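Local coordinates for chitin oligosaccharide binding protein NagB2 (Paenibacillus sp. FPU-7, PDB 7EHU) that binds the chitin oligosaccharides N,N'-diacetylchitobiose and N,N',N''-triacetylchitotriose, probably as an extracellular solute-binding protein, at residues F151-I163 against F173-I185. Numbering follows the deposited sequence.
Sequences FYYNTKLFADAGI and FTKALEALKAKNI
A water between Asp160 and Lys183 donates to Asp160 O at 2.9 Å. Lys183 NZ lies on its other side, but that distance is modelled unusually short and the bond is doubtful. The lysine chain is bent along its length, which curls it back over the end of the other helix. Its CG passes Ala161 CA at 3.9 Å. Asp160 itself is held within its own helix, where its OD2 takes Lys156 NZ on the syn lone pair at 2.7 Å in a salt bridge. No direct hydrogen bond crosses the contact, so the rest is apolar packing. Ala161 CB rests near Leu180 CD2, and Ala161 O faces Ala179 CB. Ile163 pushes its CD1 against Ala176 CB at 3.5 Å and also meets Leu180 CG. The same CD1 lies over one face of the Phe158 ring, offset toward the rim, while Tyr153 CD2 covers the opposite face. Leu180 CD1 reaches Phe158 CE1 at 3.9 Å, and Leu157 CD1 touches Ile185 CG2. Both helices, 155-160 and 170-182, end in Schellman motifs, with Gly162 and Asn184 as the C-prime residues at positive phi. Each turn delivers an isoleucine, Ile163 or Ile185, to the contact. This packing lies in one lobe of the solute-binding fold, at the end of strand 138-154. Farther back on that strand, Phe151 meets Phe173 obliquely, with ring planes at 44° and CZ to CZ at 3.6 Å. Phe173 sends its ring out to the strand because its chi1 is near 180° (-179°). Met271 of strand 271-275 and Phe297 of strand 294-297 also touch both rings.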
# COMPACT_ATOMS: atom_id res chain seq x y z
N PHE A 151 -10.28 -3.13 7.36
CA PHE A 151 -10.11 -3.45 8.78
C PHE A 151 -9.93 -4.94 9.00
O PHE A 151 -10.87 -5.72 8.83
CB PHE A 151 -11.31 -2.97 9.60
CG PHE A 151 -11.38 -1.49 9.80
CD1 PHE A 151 -10.60 -0.86 10.76
CD2 PHE A 151 -12.23 -0.72 9.03
CE1 PHE A 151 -10.67 0.51 10.95
CE2 PHE A 151 -12.32 0.64 9.22
CZ PHE A 151 -11.54 1.26 10.18
N TYR A 152 -8.74 -5.33 9.41
CA TYR A 152 -8.57 -6.60 10.09
C TYR A 152 -9.15 -6.44 11.50
O TYR A 152 -9.00 -5.38 12.12
CB TYR A 152 -7.09 -6.93 10.21
CG TYR A 152 -6.39 -7.21 8.90
CD1 TYR A 152 -6.31 -8.50 8.39
CD2 TYR A 152 -5.77 -6.18 8.19
CE1 TYR A 152 -5.63 -8.77 7.21
CE2 TYR A 152 -5.11 -6.44 7.04
CZ TYR A 152 -5.02 -7.73 6.55
OH TYR A 152 -4.32 -7.94 5.38
N TYR A 153 -9.82 -7.46 12.03
CA TYR A 153 -10.38 -7.33 13.36
C TYR A 153 -10.32 -8.65 14.12
O TYR A 153 -10.26 -9.74 13.54
CB TYR A 153 -11.80 -6.73 13.33
CG TYR A 153 -12.93 -7.69 13.08
CD1 TYR A 153 -13.28 -8.05 11.78
CD2 TYR A 153 -13.72 -8.17 14.12
CE1 TYR A 153 -14.35 -8.88 11.54
CE2 TYR A 153 -14.80 -9.00 13.89
CZ TYR A 153 -15.11 -9.35 12.59
OH TYR A 153 -16.18 -10.17 12.37
N ASN A 154 -10.29 -8.51 15.43
CA ASN A 154 -10.21 -9.63 16.36
C ASN A 154 -11.62 -10.05 16.75
O ASN A 154 -12.33 -9.32 17.43
CB ASN A 154 -9.36 -9.20 17.54
CG ASN A 154 -9.10 -10.32 18.51
OD1 ASN A 154 -9.97 -11.15 18.79
ND2 ASN A 154 -7.86 -10.40 18.98
N THR A 155 -12.02 -11.23 16.28
CA THR A 155 -13.38 -11.69 16.50
C THR A 155 -13.61 -12.04 17.96
O THR A 155 -14.75 -11.96 18.44
CB THR A 155 -13.68 -12.91 15.61
OG1 THR A 155 -12.64 -13.89 15.73
CG2 THR A 155 -13.80 -12.50 14.15
N LYS A 156 -12.55 -12.43 18.68
CA LYS A 156 -12.65 -12.71 20.11
C LYS A 156 -12.87 -11.43 20.91
O LYS A 156 -13.75 -11.36 21.76
CB LYS A 156 -11.37 -13.41 20.57
CG LYS A 156 -11.28 -14.01 21.96
CD LYS A 156 -10.78 -12.89 22.84
CE LYS A 156 -10.35 -13.29 24.22
NZ LYS A 156 -9.96 -12.08 25.06
N LEU A 157 -12.05 -10.40 20.65
CA LEU A 157 -12.22 -9.16 21.39
C LEU A 157 -13.55 -8.51 21.06
O LEU A 157 -14.20 -7.94 21.94
CB LEU A 157 -11.07 -8.20 21.07
CG LEU A 157 -9.69 -8.61 21.60
CD1 LEU A 157 -8.64 -7.64 21.07
CD2 LEU A 157 -9.64 -8.68 23.13
N PHE A 158 -13.99 -8.58 19.80
CA PHE A 158 -15.32 -8.07 19.47
C PHE A 158 -16.38 -8.79 20.30
O PHE A 158 -17.24 -8.15 20.91
CB PHE A 158 -15.61 -8.22 17.96
CG PHE A 158 -15.22 -7.03 17.12
CD1 PHE A 158 -13.99 -6.39 17.29
CD2 PHE A 158 -16.06 -6.56 16.12
CE1 PHE A 158 -13.62 -5.33 16.48
CE2 PHE A 158 -15.69 -5.48 15.32
CZ PHE A 158 -14.48 -4.85 15.52
N ALA A 159 -16.33 -10.12 20.34
CA ALA A 159 -17.28 -10.89 21.16
C ALA A 159 -17.18 -10.52 22.64
O ALA A 159 -18.21 -10.42 23.32
CB ALA A 159 -17.06 -12.39 20.96
N ASP A 160 -15.96 -10.29 23.14
CA ASP A 160 -15.82 -9.86 24.53
C ASP A 160 -16.63 -8.60 24.81
O ASP A 160 -17.14 -8.41 25.92
CB ASP A 160 -14.35 -9.59 24.87
CG ASP A 160 -13.49 -10.85 24.90
OD1 ASP A 160 -14.02 -11.97 25.06
OD2 ASP A 160 -12.25 -10.70 24.83
N ALA A 161 -16.73 -7.71 23.82
CA ALA A 161 -17.43 -6.44 23.95
C ALA A 161 -18.88 -6.53 23.50
O ALA A 161 -19.55 -5.50 23.42
CB ALA A 161 -16.71 -5.35 23.16
N GLY A 162 -19.37 -7.73 23.21
CA GLY A 162 -20.76 -7.90 22.83
C GLY A 162 -21.08 -7.64 21.38
O GLY A 162 -22.26 -7.55 21.03
N ILE A 163 -20.07 -7.52 20.52
CA ILE A 163 -20.26 -7.19 19.12
C ILE A 163 -20.20 -8.52 18.38
O ILE A 163 -19.17 -9.20 18.42
CB ILE A 163 -19.10 -6.33 18.62
CG1 ILE A 163 -18.87 -5.13 19.53
CG2 ILE A 163 -19.43 -5.82 17.20
CD1 ILE A 163 -17.56 -4.40 19.22
N PHE A 173 -20.33 0.91 13.25
CA PHE A 173 -18.91 1.01 13.55
C PHE A 173 -18.69 1.82 14.83
O PHE A 173 -17.95 1.39 15.73
CB PHE A 173 -18.22 1.67 12.34
CG PHE A 173 -16.72 1.84 12.47
CD1 PHE A 173 -15.86 0.74 12.45
CD2 PHE A 173 -16.16 3.10 12.52
CE1 PHE A 173 -14.48 0.92 12.53
CE2 PHE A 173 -14.80 3.27 12.60
CZ PHE A 173 -13.96 2.19 12.62
N THR A 174 -19.33 2.98 14.95
CA THR A 174 -19.18 3.76 16.17
C THR A 174 -19.75 3.01 17.37
O THR A 174 -19.19 3.10 18.47
CB THR A 174 -19.79 5.17 16.03
OG1 THR A 174 -21.19 5.09 15.75
CG2 THR A 174 -19.14 5.96 14.91
N LYS A 175 -20.83 2.24 17.18
CA LYS A 175 -21.35 1.46 18.29
C LYS A 175 -20.31 0.43 18.74
O LYS A 175 -20.12 0.21 19.95
CB LYS A 175 -22.69 0.80 17.95
CG LYS A 175 -23.14 0.05 19.17
CD LYS A 175 -23.57 1.11 20.21
CE LYS A 175 -23.81 0.56 21.59
NZ LYS A 175 -22.34 0.30 21.92
N ALA A 176 -19.62 -0.20 17.80
CA ALA A 176 -18.58 -1.16 18.16
C ALA A 176 -17.43 -0.49 18.89
O ALA A 176 -16.92 -1.02 19.89
CB ALA A 176 -18.07 -1.82 16.90
N LEU A 177 -16.99 0.67 18.41
CA LEU A 177 -15.91 1.38 19.08
C LEU A 177 -16.31 1.73 20.51
O LEU A 177 -15.50 1.58 21.44
CB LEU A 177 -15.56 2.65 18.31
CG LEU A 177 -14.99 2.42 16.91
CD1 LEU A 177 -14.83 3.73 16.17
CD2 LEU A 177 -13.66 1.68 16.94
N GLU A 178 -17.54 2.21 20.71
CA GLU A 178 -18.05 2.54 22.04
C GLU A 178 -17.97 1.33 22.96
O GLU A 178 -17.54 1.43 24.12
CB GLU A 178 -19.50 3.04 21.93
CG GLU A 178 -19.64 4.50 21.50
CD GLU A 178 -21.06 4.89 21.06
OE1 GLU A 178 -22.01 4.10 21.28
OE2 GLU A 178 -21.21 6.00 20.50
N ALA A 179 -18.41 0.18 22.46
CA ALA A 179 -18.45 -1.03 23.29
C ALA A 179 -17.05 -1.53 23.63
O ALA A 179 -16.80 -2.00 24.75
CB ALA A 179 -19.24 -2.12 22.56
N LEU A 180 -16.13 -1.45 22.67
CA LEU A 180 -14.76 -1.86 22.94
C LEU A 180 -14.12 -0.94 23.98
O LEU A 180 -13.51 -1.41 24.95
CB LEU A 180 -13.95 -1.84 21.65
CG LEU A 180 -14.31 -2.92 20.62
CD1 LEU A 180 -13.85 -2.52 19.23
CD2 LEU A 180 -13.73 -4.28 21.02
N LYS A 181 -14.30 0.38 23.80
CA LYS A 181 -13.76 1.35 24.75
C LYS A 181 -14.31 1.11 26.15
O LYS A 181 -13.58 1.18 27.13
CB LYS A 181 -14.09 2.76 24.25
CG LYS A 181 -13.39 3.93 24.98
CD LYS A 181 -11.87 3.90 24.83
CE LYS A 181 -11.18 5.04 25.56
NZ LYS A 181 -11.60 5.12 26.99
N ALA A 182 -15.60 0.77 26.25
CA ALA A 182 -16.23 0.56 27.55
C ALA A 182 -15.65 -0.64 28.28
O ALA A 182 -15.69 -0.70 29.52
CB ALA A 182 -17.74 0.40 27.38
N LYS A 183 -15.12 -1.61 27.53
CA LYS A 183 -14.43 -2.75 28.10
C LYS A 183 -12.94 -2.52 28.28
O LYS A 183 -12.22 -3.48 28.60
CB LYS A 183 -14.62 -3.98 27.22
CG LYS A 183 -16.00 -4.60 27.11
CD LYS A 183 -16.53 -5.29 28.37
CE LYS A 183 -15.54 -6.38 28.74
NZ LYS A 183 -16.04 -7.68 29.22
N ASN A 184 -12.45 -1.30 28.06
CA ASN A 184 -11.03 -0.99 28.16
C ASN A 184 -10.20 -1.86 27.20
O ASN A 184 -9.09 -2.29 27.51
CB ASN A 184 -10.54 -1.06 29.61
CG ASN A 184 -11.11 0.07 30.47
OD1 ASN A 184 -11.72 1.02 29.96
ND2 ASN A 184 -10.95 -0.05 31.78
N ILE A 185 -10.77 -2.13 26.02
CA ILE A 185 -10.05 -2.74 24.90
C ILE A 185 -9.66 -1.60 23.97
O ILE A 185 -10.54 -0.87 23.49
CB ILE A 185 -10.92 -3.78 24.17
CG1 ILE A 185 -11.31 -4.95 25.09
CG2 ILE A 185 -10.19 -4.31 22.93
CD1 ILE A 185 -12.50 -5.75 24.59
O HOH W 1 -16.20 -9.94 28.22